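Local structure of putative decarboxylase involved in desferrioxamine biosynthesis (Erwinia amylovora, 5O5C) at residues L143-V148 against P370-K375; D183-A188 against I262-V267; K147-T152 against A340-D345; F27-N30 against A36-R39; E240-D245 against E425-P430. The protein probably decarboxylates lysine with pyridoxal 5'-phosphate as cofactor, an early step in making the siderophore desferrioxamine. All blocks are in the same frame, centred on the assembly; numbering follows the deposited sequence.

Contact 1 (L143-V148 against P370-K375)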
# COMPACT_ATOMS: atom_id res chain seq x y z
N LEU B 143 5.32 -17.31 -5.88
CA LEU B 143 6.47 -18.10 -5.47
C LEU B 143 7.68 -17.19 -5.32
O LEU B 143 8.44 -17.33 -4.34
CB LEU B 143 6.76 -19.23 -6.48
CG LEU B 143 5.61 -20.17 -6.76
CD1 LEU B 143 5.91 -21.15 -7.87
CD2 LEU B 143 5.27 -20.94 -5.50
N ILE B 144 7.86 -16.23 -6.24
CA ILE B 144 8.96 -15.26 -6.13
C ILE B 144 8.90 -14.52 -4.80
O ILE B 144 9.89 -14.48 -4.05
CB ILE B 144 9.03 -14.26 -7.30
CG1 ILE B 144 9.62 -14.92 -8.54
CG2 ILE B 144 9.86 -13.05 -6.94
CD1 ILE B 144 9.29 -14.15 -9.80
N GLU B 145 7.73 -13.98 -4.46
CA GLU B 145 7.64 -13.26 -3.18
C GLU B 145 8.12 -14.17 -2.01
O GLU B 145 8.83 -13.72 -1.08
CB GLU B 145 6.24 -12.72 -2.92
CG GLU B 145 6.06 -12.23 -1.47
CD GLU B 145 4.88 -11.32 -1.25
OE1 GLU B 145 4.46 -10.69 -2.27
OE2 GLU B 145 4.36 -11.27 -0.07
N GLN B 146 7.68 -15.43 -2.03
CA GLN B 146 8.01 -16.35 -0.97
C GLN B 146 9.51 -16.55 -0.84
O GLN B 146 10.02 -16.57 0.26
CB GLN B 146 7.34 -17.71 -1.14
CG GLN B 146 7.43 -18.52 0.15
CD GLN B 146 6.61 -17.96 1.30
OE1 GLN B 146 5.41 -17.72 1.15
NE2 GLN B 146 7.24 -17.79 2.47
N LYS B 147 10.17 -16.66 -1.99
CA LYS B 147 11.64 -16.64 -2.10
C LYS B 147 12.28 -15.43 -1.47
O LYS B 147 13.14 -15.53 -0.62
CB LYS B 147 12.07 -16.74 -3.59
CG LYS B 147 13.32 -17.53 -3.83
CD LYS B 147 13.02 -19.00 -4.06
CE LYS B 147 14.30 -19.82 -3.98
NZ LYS B 147 14.03 -21.28 -4.11
N VAL B 148 11.85 -14.24 -1.87
CA VAL B 148 12.39 -13.06 -1.20
C VAL B 148 12.19 -13.02 0.30
O VAL B 148 13.08 -12.61 1.02
CB VAL B 148 11.93 -11.72 -1.81
CG1 VAL B 148 12.65 -10.59 -1.12
CG2 VAL B 148 12.26 -11.66 -3.28
N PRO B 370 -1.21 -21.89 -3.07
CA PRO B 370 -0.64 -20.77 -2.31
C PRO B 370 -1.31 -19.40 -2.54
O PRO B 370 -1.10 -18.77 -3.59
CB PRO B 370 0.80 -20.73 -2.80
CG PRO B 370 0.75 -21.30 -4.18
CD PRO B 370 -0.27 -22.38 -4.08
N ASN B 371 -2.14 -19.01 -1.57
CA ASN B 371 -2.75 -17.68 -1.49
C ASN B 371 -2.19 -16.77 -0.39
O ASN B 371 -2.59 -16.89 0.75
CB ASN B 371 -4.25 -17.78 -1.27
CG ASN B 371 -4.96 -18.43 -2.44
OD1 ASN B 371 -4.62 -18.20 -3.62
ND2 ASN B 371 -5.92 -19.28 -2.11
N LEU B 372 -1.37 -15.80 -0.76
CA LEU B 372 -0.69 -14.96 0.24
C LEU B 372 -1.63 -14.01 0.98
O LEU B 372 -1.31 -13.58 2.10
CB LEU B 372 0.48 -14.21 -0.38
CG LEU B 372 1.55 -15.00 -1.14
CD1 LEU B 372 2.58 -14.06 -1.76
CD2 LEU B 372 2.28 -16.02 -0.30
N VAL B 373 -2.80 -13.70 0.38
CA VAL B 373 -3.88 -12.97 1.08
C VAL B 373 -4.16 -13.55 2.48
O VAL B 373 -4.43 -12.81 3.41
CB VAL B 373 -5.19 -12.79 0.23
CG1 VAL B 373 -6.13 -13.99 0.35
CG2 VAL B 373 -5.93 -11.53 0.65
N ASN B 374 -3.96 -14.86 2.67
CA ASN B 374 -4.22 -15.43 4.00
C ASN B 374 -3.33 -14.85 5.12
O ASN B 374 -3.73 -14.90 6.27
CB ASN B 374 -4.19 -16.96 3.94
CG ASN B 374 -5.21 -17.52 2.94
OD1 ASN B 374 -4.83 -18.18 1.98
ND2 ASN B 374 -6.49 -17.20 3.13
N LYS B 375 -2.19 -14.25 4.78
CA LYS B 375 -1.28 -13.60 5.74
C LYS B 375 -1.29 -12.04 5.74
O LYS B 375 -0.48 -11.39 6.42
CB LYS B 375 0.17 -14.04 5.46
CG LYS B 375 0.40 -15.53 5.24
CD LYS B 375 1.84 -15.91 4.94
CE LYS B 375 2.32 -15.46 3.59
NZ LYS B 375 3.64 -15.98 3.20

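Contact 2 (D183-A188 against I262-V267)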
# COMPACT_ATOMS: atom_id res chain seq x y z
N ASP B 183 -3.84 -9.73 19.52
CA ASP B 183 -4.62 -10.97 19.36
C ASP B 183 -4.00 -12.22 19.91
O ASP B 183 -4.69 -13.00 20.54
CB ASP B 183 -5.09 -11.22 17.93
CG ASP B 183 -6.11 -10.20 17.46
OD1 ASP B 183 -6.32 -9.19 18.13
OD2 ASP B 183 -6.66 -10.41 16.40
N SER B 184 -2.71 -12.42 19.74
CA SER B 184 -2.07 -13.62 20.37
C SER B 184 -2.14 -13.65 21.90
O SER B 184 -2.24 -14.74 22.52
CB SER B 184 -0.63 -13.72 19.98
OG SER B 184 0.08 -12.69 20.65
N TRP B 185 -2.04 -12.47 22.51
CA TRP B 185 -2.13 -12.35 23.96
C TRP B 185 -3.53 -12.75 24.38
O TRP B 185 -3.70 -13.56 25.29
CB TRP B 185 -1.85 -10.94 24.45
CG TRP B 185 -2.01 -10.83 25.94
CD1 TRP B 185 -3.16 -10.62 26.64
CD2 TRP B 185 -0.97 -10.96 26.92
NE1 TRP B 185 -2.91 -10.59 27.98
CE2 TRP B 185 -1.58 -10.80 28.19
CE3 TRP B 185 0.41 -11.18 26.86
CZ2 TRP B 185 -0.86 -10.87 29.39
CZ3 TRP B 185 1.14 -11.25 28.04
CH2 TRP B 185 0.50 -11.09 29.30
N CYS B 186 -4.54 -12.17 23.73
CA CYS B 186 -5.92 -12.54 24.02
C CYS B 186 -6.20 -14.05 23.91
O CYS B 186 -6.97 -14.57 24.71
CB CYS B 186 -6.92 -11.80 23.15
SG CYS B 186 -8.60 -12.07 23.75
N ALA B 187 -5.59 -14.74 22.93
CA ALA B 187 -5.81 -16.22 22.75
C ALA B 187 -5.13 -17.14 23.79
O ALA B 187 -5.53 -18.31 24.00
CB ALA B 187 -5.38 -16.63 21.36
N ALA B 188 -4.08 -16.65 24.42
CA ALA B 188 -3.34 -17.44 25.35
C ALA B 188 -3.91 -17.20 26.74
O ALA B 188 -3.85 -18.09 27.57
CB ALA B 188 -1.84 -17.13 25.25
N ILE B 262 -1.41 -4.65 32.69
CA ILE B 262 -0.95 -5.93 32.17
C ILE B 262 0.06 -5.66 31.04
O ILE B 262 -0.30 -5.09 30.03
CB ILE B 262 -2.15 -6.77 31.67
CG1 ILE B 262 -3.12 -7.08 32.82
CG2 ILE B 262 -1.67 -8.05 31.04
CD1 ILE B 262 -4.36 -7.88 32.42
N PRO B 263 1.33 -6.05 31.23
CA PRO B 263 2.29 -5.83 30.16
C PRO B 263 2.14 -6.91 29.12
O PRO B 263 2.11 -8.11 29.45
CB PRO B 263 3.66 -5.91 30.87
CG PRO B 263 3.38 -6.53 32.21
CD PRO B 263 1.93 -6.75 32.37
N VAL B 264 2.03 -6.48 27.88
CA VAL B 264 1.67 -7.35 26.76
C VAL B 264 2.77 -7.41 25.69
O VAL B 264 2.99 -8.46 25.05
CB VAL B 264 0.27 -6.86 26.23
CG1 VAL B 264 -0.10 -7.44 24.89
CG2 VAL B 264 -0.80 -7.19 27.24
N ALA B 265 3.46 -6.29 25.47
CA ALA B 265 4.46 -6.21 24.44
C ALA B 265 5.47 -5.07 24.57
O ALA B 265 5.18 -3.94 25.11
CB ALA B 265 3.77 -6.14 23.08
N VAL B 266 6.62 -5.34 24.01
CA VAL B 266 7.67 -4.36 23.83
C VAL B 266 8.05 -4.13 22.34
O VAL B 266 8.38 -5.05 21.62
CB VAL B 266 8.97 -4.75 24.58
CG1 VAL B 266 9.99 -3.64 24.40
CG2 VAL B 266 8.72 -4.96 26.06
N VAL B 267 8.04 -2.88 21.91
CA VAL B 267 8.63 -2.54 20.64
C VAL B 267 10.04 -2.05 20.84
O VAL B 267 10.26 -1.03 21.49
CB VAL B 267 7.81 -1.53 19.84
CG1 VAL B 267 8.57 -1.07 18.61
CG2 VAL B 267 6.45 -2.11 19.51

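Contact 3 (K147-T152 against A340-D345)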
# COMPACT_ATOMS: atom_id res chain seq x y z
N LYS B 147 10.17 -16.66 -1.99
CA LYS B 147 11.64 -16.64 -2.10
C LYS B 147 12.28 -15.43 -1.47
O LYS B 147 13.14 -15.53 -0.62
CB LYS B 147 12.07 -16.74 -3.59
CG LYS B 147 13.32 -17.53 -3.83
CD LYS B 147 13.02 -19.00 -4.06
CE LYS B 147 14.30 -19.82 -3.98
NZ LYS B 147 14.03 -21.28 -4.11
N VAL B 148 11.85 -14.24 -1.87
CA VAL B 148 12.39 -13.06 -1.20
C VAL B 148 12.19 -13.02 0.30
O VAL B 148 13.08 -12.61 1.02
CB VAL B 148 11.93 -11.72 -1.81
CG1 VAL B 148 12.65 -10.59 -1.12
CG2 VAL B 148 12.26 -11.66 -3.28
N ILE B 149 10.98 -13.36 0.74
CA ILE B 149 10.65 -13.48 2.12
C ILE B 149 11.54 -14.46 2.88
O ILE B 149 12.09 -14.11 3.94
CB ILE B 149 9.17 -13.90 2.27
CG1 ILE B 149 8.32 -12.68 2.05
CG2 ILE B 149 8.87 -14.45 3.65
CD1 ILE B 149 6.87 -12.99 2.07
N ASP B 150 11.66 -15.66 2.33
CA ASP B 150 12.47 -16.74 2.94
C ASP B 150 13.92 -16.33 2.97
O ASP B 150 14.54 -16.53 3.96
CB ASP B 150 12.39 -18.03 2.18
CG ASP B 150 11.01 -18.72 2.24
OD1 ASP B 150 10.16 -18.53 3.17
OD2 ASP B 150 10.81 -19.51 1.33
N TRP B 151 14.45 -15.77 1.89
CA TRP B 151 15.80 -15.20 1.90
C TRP B 151 15.99 -14.13 3.00
O TRP B 151 17.03 -14.09 3.68
CB TRP B 151 16.16 -14.60 0.54
CG TRP B 151 17.50 -13.87 0.49
CD1 TRP B 151 18.71 -14.44 0.24
CD2 TRP B 151 17.75 -12.45 0.66
NE1 TRP B 151 19.70 -13.48 0.27
CE2 TRP B 151 19.14 -12.25 0.50
CE3 TRP B 151 16.94 -11.34 0.95
CZ2 TRP B 151 19.76 -10.99 0.63
CZ3 TRP B 151 17.56 -10.06 1.08
CH2 TRP B 151 18.97 -9.91 0.91
N THR B 152 15.00 -13.26 3.17
CA THR B 152 15.08 -12.26 4.24
C THR B 152 15.10 -12.94 5.60
O THR B 152 15.91 -12.64 6.47
CB THR B 152 13.94 -11.22 4.14
OG1 THR B 152 14.02 -10.61 2.86
CG2 THR B 152 14.15 -10.18 5.14
N ALA B 340 8.13 -5.16 4.10
CA ALA B 340 7.62 -6.45 4.54
C ALA B 340 7.63 -6.61 6.03
O ALA B 340 8.40 -5.92 6.76
CB ALA B 340 8.43 -7.57 3.89
N PHE B 341 6.75 -7.52 6.47
CA PHE B 341 6.50 -7.86 7.88
C PHE B 341 6.79 -9.34 8.12
O PHE B 341 6.35 -10.19 7.37
CB PHE B 341 5.04 -7.58 8.19
CG PHE B 341 4.64 -8.00 9.54
CD1 PHE B 341 5.13 -7.35 10.63
CD2 PHE B 341 3.84 -9.12 9.74
CE1 PHE B 341 4.83 -7.75 11.90
CE2 PHE B 341 3.49 -9.51 11.02
CZ PHE B 341 4.02 -8.84 12.10
N PHE B 342 7.52 -9.66 9.19
CA PHE B 342 7.95 -11.00 9.48
C PHE B 342 7.50 -11.45 10.85
O PHE B 342 7.58 -10.68 11.77
CB PHE B 342 9.45 -11.09 9.39
CG PHE B 342 9.96 -10.82 8.04
CD1 PHE B 342 10.17 -9.52 7.63
CD2 PHE B 342 10.12 -11.84 7.13
CE1 PHE B 342 10.57 -9.25 6.37
CE2 PHE B 342 10.50 -11.57 5.84
CZ PHE B 342 10.72 -10.27 5.46
N VAL B 343 7.09 -12.73 10.95
CA VAL B 343 6.75 -13.37 12.23
C VAL B 343 7.65 -14.60 12.58
O VAL B 343 8.09 -15.32 11.71
CB VAL B 343 5.30 -13.80 12.27
CG1 VAL B 343 4.40 -12.57 12.36
CG2 VAL B 343 4.91 -14.69 11.10
N ARG B 344 7.88 -14.83 13.86
CA ARG B 344 8.66 -15.97 14.31
C ARG B 344 7.86 -17.27 14.04
O ARG B 344 8.42 -18.24 13.61
CB ARG B 344 8.94 -15.81 15.79
CG ARG B 344 9.84 -16.86 16.37
CD ARG B 344 10.20 -16.60 17.84
NE ARG B 344 11.35 -17.43 18.07
CZ ARG B 344 12.59 -17.04 18.28
NH1 ARG B 344 12.90 -15.76 18.32
NH2 ARG B 344 13.56 -17.92 18.43
N ASP B 345 6.55 -17.22 14.27
CA ASP B 345 5.63 -18.33 14.19
C ASP B 345 4.43 -18.00 13.32
O ASP B 345 3.53 -17.25 13.71
CB ASP B 345 5.15 -18.70 15.59
CG ASP B 345 4.19 -19.92 15.58
OD1 ASP B 345 4.27 -20.75 14.64
OD2 ASP B 345 3.34 -20.00 16.50

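Contact 4 (F27-N30 against A36-R39)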
# COMPACT_ATOMS: atom_id res chain seq x y z
N PHE B 27 -6.15 2.92 -26.27
CA PHE B 27 -5.40 3.22 -25.07
C PHE B 27 -4.96 2.00 -24.25
O PHE B 27 -4.04 2.15 -23.40
CB PHE B 27 -6.02 4.38 -24.24
CG PHE B 27 -7.32 4.08 -23.54
CD1 PHE B 27 -8.07 2.92 -23.74
CD2 PHE B 27 -7.81 5.03 -22.66
CE1 PHE B 27 -9.26 2.73 -23.07
CE2 PHE B 27 -9.00 4.84 -21.98
CZ PHE B 27 -9.73 3.69 -22.20
N ILE B 28 -5.52 0.81 -24.57
CA ILE B 28 -5.31 -0.43 -23.80
C ILE B 28 -4.00 -1.15 -24.12
O ILE B 28 -3.69 -1.45 -25.28
CB ILE B 28 -6.47 -1.44 -24.02
CG1 ILE B 28 -7.82 -0.85 -23.62
CG2 ILE B 28 -6.23 -2.76 -23.26
CD1 ILE B 28 -8.06 -0.76 -22.13
N PHE B 29 -3.27 -1.50 -23.07
CA PHE B 29 -2.11 -2.34 -23.23
C PHE B 29 -2.54 -3.74 -23.68
O PHE B 29 -3.31 -4.40 -23.02
CB PHE B 29 -1.30 -2.44 -21.96
CG PHE B 29 0.03 -3.14 -22.15
CD1 PHE B 29 1.06 -2.51 -22.86
CD2 PHE B 29 0.26 -4.38 -21.59
CE1 PHE B 29 2.29 -3.13 -23.01
CE2 PHE B 29 1.49 -5.02 -21.75
CZ PHE B 29 2.51 -4.40 -22.46
N ASN B 30 -2.04 -4.14 -24.85
CA ASN B 30 -2.25 -5.47 -25.39
C ASN B 30 -1.33 -5.62 -26.61
O ASN B 30 -0.44 -4.78 -26.78
CB ASN B 30 -3.72 -5.73 -25.72
CG ASN B 30 -4.29 -4.70 -26.68
OD1 ASN B 30 -3.56 -4.12 -27.48
ND2 ASN B 30 -5.60 -4.48 -26.58
N ALA B 36 3.04 1.39 -29.83
CA ALA B 36 2.68 2.62 -29.14
C ALA B 36 3.26 2.63 -27.69
O ALA B 36 3.68 3.63 -27.21
CB ALA B 36 1.18 2.82 -29.14
N TRP B 37 3.34 1.49 -27.03
CA TRP B 37 3.98 1.42 -25.74
C TRP B 37 5.45 1.80 -25.84
O TRP B 37 5.92 2.62 -25.04
CB TRP B 37 3.80 0.03 -25.13
CG TRP B 37 4.51 -0.21 -23.87
CD1 TRP B 37 4.50 0.58 -22.76
CD2 TRP B 37 5.36 -1.32 -23.57
NE1 TRP B 37 5.27 0.02 -21.78
CE2 TRP B 37 5.83 -1.13 -22.25
CE3 TRP B 37 5.78 -2.44 -24.28
CZ2 TRP B 37 6.65 -2.04 -21.63
CZ3 TRP B 37 6.60 -3.33 -23.68
CH2 TRP B 37 7.04 -3.13 -22.36
N ALA B 38 6.19 1.20 -26.80
CA ALA B 38 7.65 1.35 -26.81
C ALA B 38 8.09 2.77 -27.20
O ALA B 38 9.14 3.24 -26.72
CB ALA B 38 8.34 0.32 -27.68
N ARG B 39 7.29 3.43 -28.05
CA ARG B 39 7.58 4.81 -28.47
C ARG B 39 7.30 5.80 -27.34
O ARG B 39 8.05 6.76 -27.15
CB ARG B 39 6.81 5.19 -29.74
CG ARG B 39 7.36 4.43 -30.96
CD ARG B 39 6.85 4.96 -32.30
NE ARG B 39 7.31 4.09 -33.39
CZ ARG B 39 6.55 3.28 -34.15
NH1 ARG B 39 5.22 3.19 -34.00
NH2 ARG B 39 7.14 2.55 -35.10

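Contact 5 (E240-D245 against E425-P430)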
# COMPACT_ATOMS: atom_id res chain seq x y z
N GLU B 240 22.01 7.74 27.15
CA GLU B 240 22.90 8.80 26.67
C GLU B 240 23.42 8.55 25.24
O GLU B 240 23.89 9.48 24.61
CB GLU B 240 24.09 8.98 27.63
CG GLU B 240 23.78 9.49 29.04
CD GLU B 240 23.15 8.48 29.99
OE1 GLU B 240 23.24 7.26 29.76
OE2 GLU B 240 22.56 8.93 31.02
N ARG B 241 23.38 7.30 24.76
CA ARG B 241 23.46 6.99 23.31
C ARG B 241 22.11 6.81 22.56
O ARG B 241 22.04 6.19 21.47
CB ARG B 241 24.36 5.78 23.08
CG ARG B 241 25.80 6.06 23.45
CD ARG B 241 26.61 4.79 23.50
NE ARG B 241 26.96 4.40 22.16
CZ ARG B 241 27.52 3.26 21.79
NH1 ARG B 241 27.78 2.27 22.65
NH2 ARG B 241 27.79 3.08 20.49
N TYR B 242 21.05 7.36 23.16
CA TYR B 242 19.72 7.38 22.57
C TYR B 242 19.09 6.01 22.25
O TYR B 242 18.17 5.92 21.41
CB TYR B 242 19.75 8.30 21.35
CG TYR B 242 20.13 9.72 21.72
CD1 TYR B 242 19.17 10.59 22.27
CD2 TYR B 242 21.44 10.15 21.62
CE1 TYR B 242 19.50 11.87 22.66
CE2 TYR B 242 21.79 11.46 22.00
CZ TYR B 242 20.81 12.31 22.53
OH TYR B 242 21.14 13.60 22.85
N ARG B 243 19.62 4.97 22.89
CA ARG B 243 19.06 3.63 22.93
C ARG B 243 18.16 3.49 24.11
O ARG B 243 18.46 4.05 25.19
CB ARG B 243 20.16 2.58 23.13
CG ARG B 243 21.25 2.62 22.09
CD ARG B 243 22.32 1.58 22.39
NE ARG B 243 23.40 1.68 21.43
CZ ARG B 243 24.63 1.18 21.57
NH1 ARG B 243 25.00 0.53 22.67
NH2 ARG B 243 25.51 1.38 20.61
N MET B 244 17.06 2.75 23.93
CA MET B 244 16.18 2.45 25.01
C MET B 244 16.90 1.85 26.23
O MET B 244 17.65 0.90 26.14
CB MET B 244 15.07 1.49 24.56
CG MET B 244 14.13 1.08 25.68
SD MET B 244 13.03 -0.22 25.16
CE MET B 244 12.15 -0.47 26.64
N ASP B 245 16.61 2.39 27.41
CA ASP B 245 17.26 1.94 28.64
C ASP B 245 16.51 0.80 29.30
O ASP B 245 15.41 0.98 29.78
CB ASP B 245 17.34 3.11 29.59
CG ASP B 245 18.08 2.79 30.87
OD1 ASP B 245 18.22 1.60 31.25
OD2 ASP B 245 18.50 3.75 31.50
N GLU B 425 27.08 21.92 17.47
CA GLU B 425 26.88 20.97 18.56
C GLU B 425 26.27 19.64 18.03
O GLU B 425 25.15 19.66 17.50
CB GLU B 425 25.92 21.60 19.54
CG GLU B 425 25.76 20.81 20.82
CD GLU B 425 24.51 21.21 21.54
OE1 GLU B 425 24.31 22.44 21.72
OE2 GLU B 425 23.72 20.31 21.88
N VAL B 426 26.98 18.53 18.23
CA VAL B 426 26.53 17.17 17.82
C VAL B 426 26.14 16.39 19.06
O VAL B 426 26.72 16.61 20.10
CB VAL B 426 27.58 16.40 17.00
CG1 VAL B 426 27.99 17.16 15.77
CG2 VAL B 426 28.82 16.07 17.81
N LEU B 427 25.14 15.52 18.96
CA LEU B 427 24.59 14.81 20.13
C LEU B 427 25.08 13.37 20.23
O LEU B 427 25.00 12.75 21.28
CB LEU B 427 23.06 14.79 20.08
CG LEU B 427 22.30 16.10 20.27
CD1 LEU B 427 20.81 15.86 20.20
CD2 LEU B 427 22.62 16.74 21.61
N HIS B 428 25.58 12.82 19.15
CA HIS B 428 25.86 11.39 19.20
C HIS B 428 26.81 11.03 18.12
O HIS B 428 26.88 11.68 17.06
CB HIS B 428 24.56 10.57 19.00
CG HIS B 428 23.92 10.80 17.66
ND1 HIS B 428 23.74 9.80 16.73
CD2 HIS B 428 23.48 11.93 17.07
CE1 HIS B 428 23.21 10.30 15.64
NE2 HIS B 428 23.03 11.59 15.82
N VAL B 429 27.46 9.92 18.36
CA VAL B 429 28.25 9.32 17.32
C VAL B 429 27.36 8.36 16.47
O VAL B 429 26.59 7.59 17.02
CB VAL B 429 29.46 8.65 17.94
CG1 VAL B 429 29.05 7.43 18.77
CG2 VAL B 429 30.47 8.29 16.84
N PRO B 430 27.50 8.38 15.13
CA PRO B 430 26.45 7.65 14.37
C PRO B 430 26.44 6.16 14.50
O PRO B 430 27.43 5.48 14.23
CB PRO B 430 26.71 8.02 12.94
CG PRO B 430 28.08 8.61 12.92
CD PRO B 430 28.22 9.29 14.24
O HOH W 1 25.18 10.36 22.54

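Contact 1 (L143-V148 against P370-K375)
Glu145 lays its carboxylate end alongside one methyl of Leu372, with Glu145 CD 3.6 Å from Leu372 CD1. The two side chains run antiparallel, side by side. Glu145 reaches this far because CG stands anti to the backbone N (chi1 168°) and the chain beyond it is extended. Its OE2 is gripped by Arg381 in a salt bridge and by the backbone N of Phe166, so Leu372 packs against a carboxylate already held in place. The other methyl of Leu372, CD2, lies 3.8 Å from Gln146 OE1. That same oxygen takes a weak hydrogen bond from Lys375 NZ at 3.2 Å, the lysine chain arriving roughly perpendicular to the glutamine. Asp163 joins the two polar ends: its OD1 forms a salt bridge with Lys375 NZ and accepts from Gln146 NE2, which also donates to Asp150. Leu143 and Pro370, at the margin, pack against the second subunit. A short 3-10 turn at Leu372 is thus fixed to helix 140-156, about 13 Å from a bound pyridoxal phosphate measured from the Leu372 side chain, within the large domain of the fold type I pyridoxal phosphate enzymes.

Contact 2 (D183-A188 against I262-V267)
Trp185 turns its indole onto strand 262-269, and nearly all of this helix-on-sheet contact rests on that one side chain. It belongs to the alpha/beta layering of the large domain in fold type I pyridoxal phosphate enzymes: helix 170-189 packs on a face of the seven-stranded sheet. The axes of the short helix and strand segments approach to 9.4 Å, with N-to-C directions 147° apart.

The tight part lies around the ring. Val264 CG2 sits over one face, 3.8 Å from the centroid of the five-membered ring and only 12° off its normal, which makes a well-centred CH-pi contact. Val264 CG1 lies beside the stem, 3.9 Å from Trp185 CB, so the valine fork meets both the start of the side chain and the ring. Farther out, Ile262 CG2 comes to 3.4 Å from Trp185 CZ2. The indole gets there because its CG is anti to the backbone N (chi1 178°), which swings the ring off the helix toward the strand. Trp207 meets the indole edge-to-face and His189 stacks with it, filling out the aromatic cluster.

The loose side follows the helix onward. Ala187 and Ala188 take no part, and Ala188, near the helix end, is exposed to solvent. Along the strand, Ala265 and Val267 are covered by neighbouring strands, Val266 by Leu249 of helix 246-258. The six-membered ring reaches past the side chains to the backbone itself, where Trp185 CH2 lies 3.4 Å from Pro263 O.

Contact 3 (K147-T152 against A340-D345)
Phe342 pushes the far end of its ring between Ile149 and Thr152, neighbours one turn apart on helix 140-156, and the three side chains meet at different slants. Thr152 stands roughly perpendicular to the phenylalanine side chain. Thr152 CG2 lies 3.4 Å and Thr152 CB 3.6 Å from Phe342 CZ; the methyl approaches the ring obliquely. Ile149 comes in on a slant, with Ile149 CG2 4.0 Å from Phe342 CE2. The ring edge also meets a backbone oxygen: Ile149 O lies near the ring plane, 3.5 Å from Phe342 CE2, a placement that sets the positive rim of the ring against a carbonyl.

Phe342 belongs to strand 339-343, the strand that runs antiparallel to its neighbours 163-167 and 323-327 in the seven-stranded sheet, as in the large domain of fold type I pyridoxal phosphate enzymes. Side chains alternate along it: Phe342 faces helix 140-156, whereas Phe341 packs on helix 170-189.

Thr152 is held in this pose by its hydroxyl bonds. With OG1 anti to the carbonyl carbon (chi1 -57°), Thr152 OG1 folds back to donate to Val148 O at 2.9 Å, tilted 29° from the carbonyl plane, and CG2 is left to face the ring. Val148 O also accepts from Thr152 N, 3.0 Å away on the opposite face of its plane, so one oxygen is gripped twice by one residue. Thr152 OG1 is bonded to Tyr328 OH as well, which ties this threonine to helix 328-331.

Contact 4 (F27-N30 against A36-R39)
Both aromatic side chains leave the backbone with CG anti to N, Phe29 at chi1 -171° and Trp37 at chi1 174°, and these extended stems bring the two rings together between a loop and the first turns of a helix. Phe29 presents an edge and Trp37 a face. The result is a T-shaped pair, with planes at 79° and the centroid of the Phe29 ring 5.1 Å from that of the Trp37 five-membered ring. A single ring atom does the touching: Phe29 CE1 stands over the indole, displaced from its centre, and comes nearest to Trp37 CD2 at 3.6 Å. It is almost as close to Trp37 CG, 3.8 Å away.

The pair sits in the N-terminal extension, where the chain turns through a loop into helix 34-53. In group II decarboxylases such extensions typically reach over the partner subunit, and here Phe29 packs on Leu119 and Trp37 on Met48, both of the second subunit. Phe27 and Phe29 add backbone hydrogen bonds to that packing. The turn between the two rings is held partly by Gln33, whose NE2 bonds to Ile28 O and whose backbone N makes a weak bond to Asn30 OD1.

Contact 5 (E240-D245 against E425-P430)
The meeting of the large pyridoxal phosphate domain with the C-terminal domain is marked here by Tyr242, in the loop before helix 246-258, lying against Leu427 and His428 just past strand 424-426. The tyrosine comes end-on to Leu427, the phenol oxygen resting on the leucine: Tyr242 OH is 3.5 Å from Leu427 CD1 and 3.6 Å from Leu427 CB. Leu427 O lies in the plane of the tyrosine ring, 3.5 Å from Tyr242 CE2 at its edge. His428 adds its CB near Tyr242 CD2.

The strand concerned is an outer member of the four-stranded antiparallel sheet characteristic of the small domain in fold type I enzymes, so the loop of one domain docks where the edge strand of the other's sheet runs out. Phe275, from the large domain, knits the site together by stacking with Tyr242 and meeting His428 edge-to-face, while His428 NE2 accepts a hydrogen bond from the backbone N of Ile436 on the adjacent strand.

A water spans the gap beside the rings, donating to Glu240 O at 2.6 Å and to Leu427 O at 2.7 Å. Arg243 NH2 adds a salt bridge to Glu431 OE1, just past segment 425-430, a further tie from the loop to the C-terminal domain.

From the N terminus, contact 4 comes first and closes a very short loop in the N-terminal extension, in series with all the others. Helix 140-156 then opens contacts 1 and 3 together, sharing Lys147 and Val148; contact 3 closes first, on strand 339-343, and contact 1 later, on the loop before helix 385-394. Nested inside both loops, contact 2 pins helix 170-189 to strand 262-269 of the same sheet that contact 3 reaches. Contact 5 starts within all three loops and ends beyond them, so it crosses each, joining the large domain to the C-terminal sheet. Contacts 1, 3 and 4 also touch the second subunit.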